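Local atomic coordinates of peptidoglycan D,D-transpeptidase PbpA (PDB entry 3UN7), a protein that probably catalyses cross-linking of the peptidoglycan cell wall as a D,D-transpeptidase and takes part in regulating cell length. Residues A[229-238]-A[251-259]; A[221-229]-A[300-308]. All blocks are in the same frame, centred on the assembly; numbering follows the deposited sequence.

Contact 1 (A[229-238]-A[251-259])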
loop_
_atom_site.group_PDB
_atom_site.type_symbol
_atom_site.label_atom_id
_atom_site.label_comp_id
_atom_site.label_asym_id
_atom_site.label_seq_id
_atom_site.Cartn_x
_atom_site.Cartn_y
_atom_site.Cartn_z
ATOM N N LEU A 229 25.642 11.398 -6.787
ATOM C CA LEU A 229 24.373 11.599 -6.143
ATOM C C LEU A 229 24.506 12.802 -5.233
ATOM O O LEU A 229 25.567 13.031 -4.644
ATOM C CB LEU A 229 23.952 10.342 -5.383
ATOM C CG LEU A 229 23.012 9.340 -6.082
ATOM C CD1 LEU A 229 23.105 9.350 -7.618
ATOM C CD2 LEU A 229 23.212 7.922 -5.547
ATOM N N GLU A 230 23.442 13.595 -5.166
ATOM C CA GLU A 230 23.428 14.781 -4.336
ATOM C C GLU A 230 22.279 14.731 -3.342
ATOM O O GLU A 230 21.308 14.001 -3.542
ATOM C CB GLU A 230 23.370 16.056 -5.193
ATOM C CG GLU A 230 22.015 16.373 -5.824
ATOM C CD GLU A 230 21.857 17.845 -6.208
ATOM O OE1 GLU A 230 20.705 18.268 -6.439
ATOM O OE2 GLU A 230 22.870 18.581 -6.273
ATOM N N ASN A 231 22.418 15.492 -2.262
ATOM C CA ASN A 231 21.357 15.650 -1.285
ATOM C C ASN A 231 20.232 16.439 -1.927
ATOM O O ASN A 231 20.468 17.302 -2.771
ATOM C CB ASN A 231 21.858 16.407 -0.047
ATOM C CG ASN A 231 22.708 15.549 0.878
ATOM O OD1 ASN A 231 22.710 14.321 0.792
ATOM N ND2 ASN A 231 23.433 16.204 1.782
ATOM N N TYR A 232 19.005 16.117 -1.547
ATOM C CA TYR A 232 17.850 16.885 -1.984
ATOM C C TYR A 232 18.075 18.369 -1.671
ATOM O O TYR A 232 18.449 18.734 -0.551
ATOM C CB TYR A 232 16.598 16.344 -1.303
ATOM C CG TYR A 232 15.429 17.291 -1.300
ATOM C CD1 TYR A 232 14.738 17.584 -2.476
ATOM C CD2 TYR A 232 15.008 17.888 -0.116
ATOM C CE1 TYR A 232 13.656 18.459 -2.471
ATOM C CE2 TYR A 232 13.937 18.761 -0.101
ATOM C CZ TYR A 232 13.260 19.043 -1.275
ATOM O OH TYR A 232 12.194 19.913 -1.248
ATOM N N GLY A 233 17.887 19.215 -2.677
ATOM C CA GLY A 233 18.135 20.650 -2.536
ATOM C C GLY A 233 19.591 21.063 -2.655
ATOM O O GLY A 233 19.900 22.258 -2.642
ATOM N N GLY A 234 20.487 20.083 -2.759
ATOM C CA GLY A 234 21.924 20.334 -2.908
ATOM C C GLY A 234 22.656 20.903 -1.698
ATOM O O GLY A 234 23.761 21.441 -1.827
ATOM N N ALA A 235 22.051 20.786 -0.521
ATOM C CA ALA A 235 22.652 21.331 0.693
ATOM C C ALA A 235 23.370 20.231 1.470
ATOM O O ALA A 235 22.974 19.067 1.386
ATOM C CB ALA A 235 21.585 22.001 1.564
ATOM N N PRO A 236 24.435 20.591 2.218
ATOM C CA PRO A 236 25.078 19.638 3.121
ATOM C C PRO A 236 24.111 19.179 4.209
ATOM O O PRO A 236 23.157 19.896 4.519
ATOM C CB PRO A 236 26.208 20.458 3.749
ATOM C CG PRO A 236 26.452 21.567 2.793
ATOM C CD PRO A 236 25.106 21.903 2.256
ATOM N N CYS A 237 24.358 18.002 4.781
ATOM C CA CYS A 237 23.462 17.441 5.787
ATOM C C CYS A 237 23.392 18.322 7.024
ATOM O O CYS A 237 22.308 18.558 7.565
ATOM C CB CYS A 237 23.875 16.017 6.168
ATOM S SG CYS A 237 22.613 15.115 7.097
ATOM N N GLY A 238 24.549 18.794 7.470
ATOM C CA GLY A 238 24.628 19.797 8.540
ATOM C C GLY A 238 25.853 20.678 8.348
ATOM O O GLY A 238 26.576 20.539 7.350
ATOM N N LYS A 251 16.941 13.804 8.979
ATOM C CA LYS A 251 17.097 14.803 7.929
ATOM C C LYS A 251 16.985 14.183 6.538
ATOM O O LYS A 251 16.800 14.898 5.552
ATOM C CB LYS A 251 18.425 15.538 8.087
ATOM C CG LYS A 251 18.450 16.506 9.277
ATOM C CD LYS A 251 19.692 17.379 9.238
ATOM C CE LYS A 251 19.335 18.830 9.514
ATOM N NZ LYS A 251 20.473 19.740 9.198
ATOM N N SER A 252 17.091 12.854 6.474
ATOM C CA SER A 252 17.019 12.080 5.230
ATOM C C SER A 252 18.083 12.505 4.202
ATOM O O SER A 252 17.776 12.751 3.024
ATOM C CB SER A 252 15.605 12.135 4.630
ATOM O OG SER A 252 15.431 11.098 3.670
ATOM N N CYS A 253 19.335 12.574 4.648
ATOM C CA CYS A 253 20.415 13.084 3.806
ATOM C C CYS A 253 20.901 11.981 2.881
ATOM O O CYS A 253 21.385 10.962 3.345
ATOM C CB CYS A 253 21.561 13.605 4.674
ATOM S SG CYS A 253 21.080 14.973 5.760
ATOM N N ASN A 254 20.774 12.194 1.575
ATOM C CA ASN A 254 21.107 11.165 0.578
ATOM C C ASN A 254 22.527 10.619 0.620
ATOM O O ASN A 254 22.740 9.414 0.513
ATOM C CB ASN A 254 20.827 11.669 -0.841
ATOM C CG ASN A 254 19.348 11.735 -1.160
ATOM O OD1 ASN A 254 18.532 10.995 -0.592
ATOM N ND2 ASN A 254 18.990 12.625 -2.078
ATOM N N THR A 255 23.503 11.511 0.729
ATOM C CA THR A 255 24.901 11.102 0.583
ATOM C C THR A 255 25.366 10.199 1.735
ATOM O O THR A 255 26.144 9.259 1.530
ATOM C CB THR A 255 25.828 12.318 0.385
ATOM O OG1 THR A 255 25.743 13.180 1.520
ATOM C CG2 THR A 255 25.420 13.093 -0.874
ATOM N N ALA A 256 24.857 10.479 2.930
ATOM C CA ALA A 256 25.067 9.635 4.099
ATOM C C ALA A 256 24.542 8.210 3.910
ATOM O O ALA A 256 25.176 7.261 4.359
ATOM C CB ALA A 256 24.435 10.276 5.334
ATOM N N PHE A 257 23.388 8.053 3.260
ATOM C CA PHE A 257 22.862 6.712 3.001
ATOM C C PHE A 257 23.513 6.003 1.808
ATOM O O PHE A 257 23.595 4.771 1.781
ATOM C CB PHE A 257 21.336 6.730 2.945
ATOM C CG PHE A 257 20.730 6.880 4.300
ATOM C CD1 PHE A 257 20.534 5.762 5.100
ATOM C CD2 PHE A 257 20.454 8.142 4.820
ATOM C CE1 PHE A 257 20.014 5.888 6.382
ATOM C CE2 PHE A 257 19.939 8.275 6.102
ATOM C CZ PHE A 257 19.719 7.138 6.886
ATOM N N VAL A 258 23.993 6.778 0.840
ATOM C CA VAL A 258 24.795 6.212 -0.247
ATOM C C VAL A 258 26.052 5.605 0.386
ATOM O O VAL A 258 26.380 4.433 0.161
ATOM C CB VAL A 258 25.153 7.290 -1.310
ATOM C CG1 VAL A 258 26.208 6.773 -2.296
ATOM C CG2 VAL A 258 23.891 7.724 -2.057
ATOM N N GLN A 259 26.725 6.402 1.207
ATOM C CA GLN A 259 27.932 5.957 1.914
ATOM C C GLN A 259 27.629 4.762 2.831
ATOM O O GLN A 259 28.335 3.757 2.804
ATOM C CB GLN A 259 28.542 7.125 2.700
ATOM C CG GLN A 259 29.891 6.819 3.345
ATOM C CD GLN A 259 30.319 7.899 4.296
ATOM O OE1 GLN A 259 29.538 8.359 5.126
ATOM N NE2 GLN A 259 31.563 8.331 4.170
HETATM O O HOH W 1 18.990 14.319 0.756
#
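The carboxamides of Asn-231 and Asn-254 lie between the end of strand 228-230 and the start of helix 254-264, each bonding the backbone of the other segment, Asn-231 at Thr-255 N and Asn-254 at Glu-230 O. OD1 of Asn-231 takes the N-H of Thr-255 at 2.9 Å, with the donor almost on the extension of the C=O bond (164°). To one side of that amide plane the methyl CG2 of Thr-255 lies 3.4 Å from the same OD1, while OG1 of Thr-255 bonds Ala-217 O. At the other end, ND2 of Asn-231 donates within its own plane to Ala-235 O, so both ends of the group are held and its rotation is fixed. ND2 of Asn-254 donates from the edge of its amide to Glu-230 O at 3.1 Å, in the carbonyl plane and on a lone pair; CG lies beside the backbone N (chi1 -73°), turning the amide toward the strand. Its OD1 bonds Lys-196 NZ. Ser-252, Cys-253 and Asn-254 form the SxN motif of penicillin-binding proteins; Ser-252 OG bonds Lys-196 and Lys-395, of the SxxK and KTG motifs, and the Asn-254 side chain is about 4 Å from that of Ser-193, the acyl-ester serine by similarity. A water links Tyr-232 N, Ser-252 O and Asn-254 N. Beyond the Schellman motif that ends helix 245-251, the Cys-237–Cys-253 disulfide (SG to SG 2.0 Å) ties the loop covalently to the helix N-cap residue. Lys-251 NZ bonds Cys-237 O at 2.7 Å, and Leu-229 CD2 meets Val-258 CG2 at 3.6 Å.

Contact 2 (A[221-229]-A[300-308])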
loop_
_atom_site.group_PDB
_atom_site.type_symbol
_atom_site.label_atom_id
_atom_site.label_comp_id
_atom_site.label_asym_id
_atom_site.label_seq_id
_atom_site.Cartn_x
_atom_site.Cartn_y
_atom_site.Cartn_z
ATOM N N PRO A 221 30.508 11.048 -5.104
ATOM C CA PRO A 221 30.697 10.314 -6.353
ATOM C C PRO A 221 30.221 8.875 -6.190
ATOM O O PRO A 221 30.343 8.304 -5.104
ATOM C CB PRO A 221 32.219 10.356 -6.568
ATOM C CG PRO A 221 32.801 10.578 -5.218
ATOM C CD PRO A 221 31.793 11.412 -4.474
ATOM N N LEU A 222 29.650 8.305 -7.244
ATOM C CA LEU A 222 29.322 6.887 -7.232
ATOM C C LEU A 222 30.526 6.107 -7.745
ATOM O O LEU A 222 31.084 6.473 -8.780
ATOM C CB LEU A 222 28.087 6.605 -8.091
ATOM C CG LEU A 222 26.739 7.056 -7.540
ATOM C CD1 LEU A 222 25.648 6.826 -8.583
ATOM C CD2 LEU A 222 26.416 6.313 -6.246
ATOM N N PRO A 223 30.924 5.030 -7.033
ATOM C CA PRO A 223 32.169 4.325 -7.386
ATOM C C PRO A 223 32.060 3.643 -8.737
ATOM O O PRO A 223 31.002 3.132 -9.084
ATOM C CB PRO A 223 32.326 3.263 -6.288
ATOM C CG PRO A 223 31.217 3.499 -5.304
ATOM C CD PRO A 223 30.205 4.390 -5.916
ATOM N N GLY A 224 33.148 3.655 -9.497
ATOM C CA GLY A 224 33.178 2.997 -10.799
ATOM C C GLY A 224 32.199 3.565 -11.811
ATOM O O GLY A 224 31.761 2.847 -12.709
ATOM N N SER A 225 31.836 4.842 -11.649
ATOM C CA SER A 225 31.065 5.578 -12.662
ATOM C C SER A 225 31.274 7.095 -12.559
ATOM O O SER A 225 31.828 7.595 -11.574
ATOM C CB SER A 225 29.568 5.202 -12.635
ATOM O OG SER A 225 28.768 6.195 -12.025
ATOM N N THR A 226 30.852 7.810 -13.600
ATOM C CA THR A 226 30.977 9.266 -13.676
ATOM C C THR A 226 29.838 9.969 -12.922
ATOM O O THR A 226 29.932 11.150 -12.600
ATOM C CB THR A 226 31.012 9.719 -15.153
ATOM O OG1 THR A 226 31.996 8.950 -15.855
ATOM C CG2 THR A 226 31.380 11.196 -15.282
ATOM N N ALA A 227 28.772 9.225 -12.640
ATOM C CA ALA A 227 27.600 9.748 -11.938
ATOM C C ALA A 227 27.890 10.132 -10.486
ATOM O O ALA A 227 28.717 9.510 -9.805
ATOM C CB ALA A 227 26.463 8.740 -11.995
ATOM N N GLN A 228 27.211 11.172 -10.023
ATOM C CA GLN A 228 27.219 11.491 -8.607
ATOM C C GLN A 228 25.805 11.674 -8.072
ATOM O O GLN A 228 24.878 12.034 -8.809
ATOM C CB GLN A 228 28.089 12.705 -8.307
ATOM C CG GLN A 228 27.776 13.955 -9.110
ATOM C CD GLN A 228 28.736 15.084 -8.791
ATOM O OE1 GLN A 228 29.897 14.848 -8.436
ATOM N NE2 GLN A 228 28.259 16.322 -8.914
ATOM N N LEU A 229 25.642 11.398 -6.787
ATOM C CA LEU A 229 24.373 11.599 -6.143
ATOM C C LEU A 229 24.506 12.802 -5.233
ATOM O O LEU A 229 25.567 13.031 -4.644
ATOM C CB LEU A 229 23.952 10.342 -5.383
ATOM C CG LEU A 229 23.012 9.340 -6.082
ATOM C CD1 LEU A 229 23.105 9.350 -7.618
ATOM C CD2 LEU A 229 23.212 7.922 -5.547
ATOM N N SER A 300 28.517 -1.450 -7.720
ATOM C CA SER A 300 28.492 -0.562 -6.569
ATOM C C SER A 300 27.870 0.804 -6.859
ATOM O O SER A 300 27.365 1.451 -5.943
ATOM C CB SER A 300 29.887 -0.436 -5.985
ATOM O OG SER A 300 30.296 -1.710 -5.532
ATOM N N ALA A 301 27.902 1.239 -8.123
ATOM C CA ALA A 301 27.128 2.424 -8.527
ATOM C C ALA A 301 25.635 2.159 -8.324
ATOM O O ALA A 301 24.909 2.996 -7.759
ATOM C CB ALA A 301 27.416 2.796 -9.969
ATOM N N ALA A 302 25.190 0.989 -8.783
ATOM C CA ALA A 302 23.828 0.528 -8.571
ATOM C C ALA A 302 23.505 0.411 -7.085
ATOM O O ALA A 302 22.436 0.852 -6.648
ATOM C CB ALA A 302 23.584 -0.801 -9.293
ATOM N N LEU A 303 24.429 -0.155 -6.308
ATOM C CA LEU A 303 24.241 -0.269 -4.853
ATOM C C LEU A 303 24.046 1.099 -4.210
ATOM O O LEU A 303 23.149 1.282 -3.368
ATOM C CB LEU A 303 25.414 -1.005 -4.182
ATOM C CG LEU A 303 25.412 -1.085 -2.645
ATOM C CD1 LEU A 303 24.147 -1.745 -2.102
ATOM C CD2 LEU A 303 26.625 -1.846 -2.170
ATOM N N GLY A 304 24.878 2.064 -4.605
ATOM C CA GLY A 304 24.708 3.437 -4.125
ATOM C C GLY A 304 23.285 3.936 -4.337
ATOM O O GLY A 304 22.663 4.457 -3.414
ATOM N N MET A 305 22.782 3.769 -5.559
ATOM C CA MET A 305 21.445 4.223 -5.944
ATOM C C MET A 305 20.340 3.406 -5.263
ATOM O O MET A 305 19.296 3.951 -4.901
ATOM C CB MET A 305 21.283 4.164 -7.471
ATOM C CG MET A 305 22.031 5.259 -8.253
ATOM S SD MET A 305 21.728 5.167 -10.057
ATOM C CE MET A 305 19.918 5.317 -10.079
ATOM N N THR A 306 20.578 2.105 -5.092
ATOM C CA THR A 306 19.643 1.207 -4.407
ATOM C C THR A 306 19.416 1.613 -2.956
ATOM O O THR A 306 18.298 1.487 -2.436
ATOM C CB THR A 306 20.119 -0.270 -4.482
ATOM O OG1 THR A 306 20.123 -0.699 -5.853
ATOM C CG2 THR A 306 19.204 -1.206 -3.663
ATOM N N SER A 307 20.475 2.127 -2.326
ATOM C CA SER A 307 20.495 2.438 -0.896
ATOM C C SER A 307 19.581 3.592 -0.543
ATOM O O SER A 307 19.184 3.733 0.613
ATOM C CB SER A 307 21.926 2.753 -0.439
ATOM O OG SER A 307 22.769 1.636 -0.651
ATOM N N ILE A 308 19.263 4.417 -1.541
ATOM C CA ILE A 308 18.273 5.503 -1.398
ATOM C C ILE A 308 17.030 5.231 -2.256
ATOM O O ILE A 308 16.333 6.154 -2.691
ATOM C CB ILE A 308 18.886 6.885 -1.697
ATOM C CG1 ILE A 308 19.517 6.913 -3.103
ATOM C CG2 ILE A 308 19.910 7.253 -0.609
ATOM C CD1 ILE A 308 20.042 8.304 -3.539
HETATM O O HOH W 2 30.021 0.817 -9.855
#
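Ala-301, Leu-229 and Leu-222 bury the most surface where the hairpin of strands 219-221 and 228-230 lies against helix 300-306. The methyl of Ala-301 lies against the type II turn from Leu-222 to Ser-225: its CB is 3.7 Å from Pro-223 O and 4.2 Å from Ser-225 CB. The turn is shaped further by an ST turn, in which Ser-225 OG accepts the N-H of Ala-227. Leu-222 packs alongside Ala-301 and reaches on to the next turn, its CG beside the backbone N (chi1 -73°) and the chain then extended, which splays the two methyls over the helix surface. CD2 rests 4.0 Å from the CA of Gly-304, a close approach to the backbone made possible by the missing side chain there, while CD1 touches Met-305 CG at 4.0 Å, the two side chains crossing at about a right angle. Leu-229, at the strand end of the contact, sends CD2 to the same Met-305 CG and meets Ile-308 tip to tip, CD2 to CD1 at 3.8 Å. Met-305 CG is thus gripped by both leucines. Leu-222 also touches Val-258, so the hairpin side chains lie between helices 254-264 and 300-306 of the transpeptidase domain. At the turn end, the ring of the exposed Pro-223 lies beside Ser-300, and a water joins Pro-223 O (2.6 Å) to Ala-301 N. No direct hydrogen bond crosses between the segments; apart from this one water bridge, the hairpin is held to the helix by apolar fit, which constrains its position less directionally than bonded amides would.

How the contacts relate
The two contacts share Leu-229, whose strand 228-230 leads from the hairpin turn to the active-site side of the domain. Both are partly buried, but contact 1 has more buried residues and lies beside the catalytic motifs, where polar groups and a water supply directional bonds and a disulfide adds a covalent tie. Contact 2 runs out to an exposed turn and relies mainly on aliphatic packing, with one water bridge. Their centres are 13 Å apart, and the pieces meet directly: Val-258 CG2 lies 3.7 Å from Gly-304 O, and Phe-257 O lies 3.4 Å from Ser-307 CB. Helix 254-264 thus connects them, giving Asn-254 and Thr-255 to the polar part of contact 1, while its Val-258 and Phe-257 also pack on residues of contact 2.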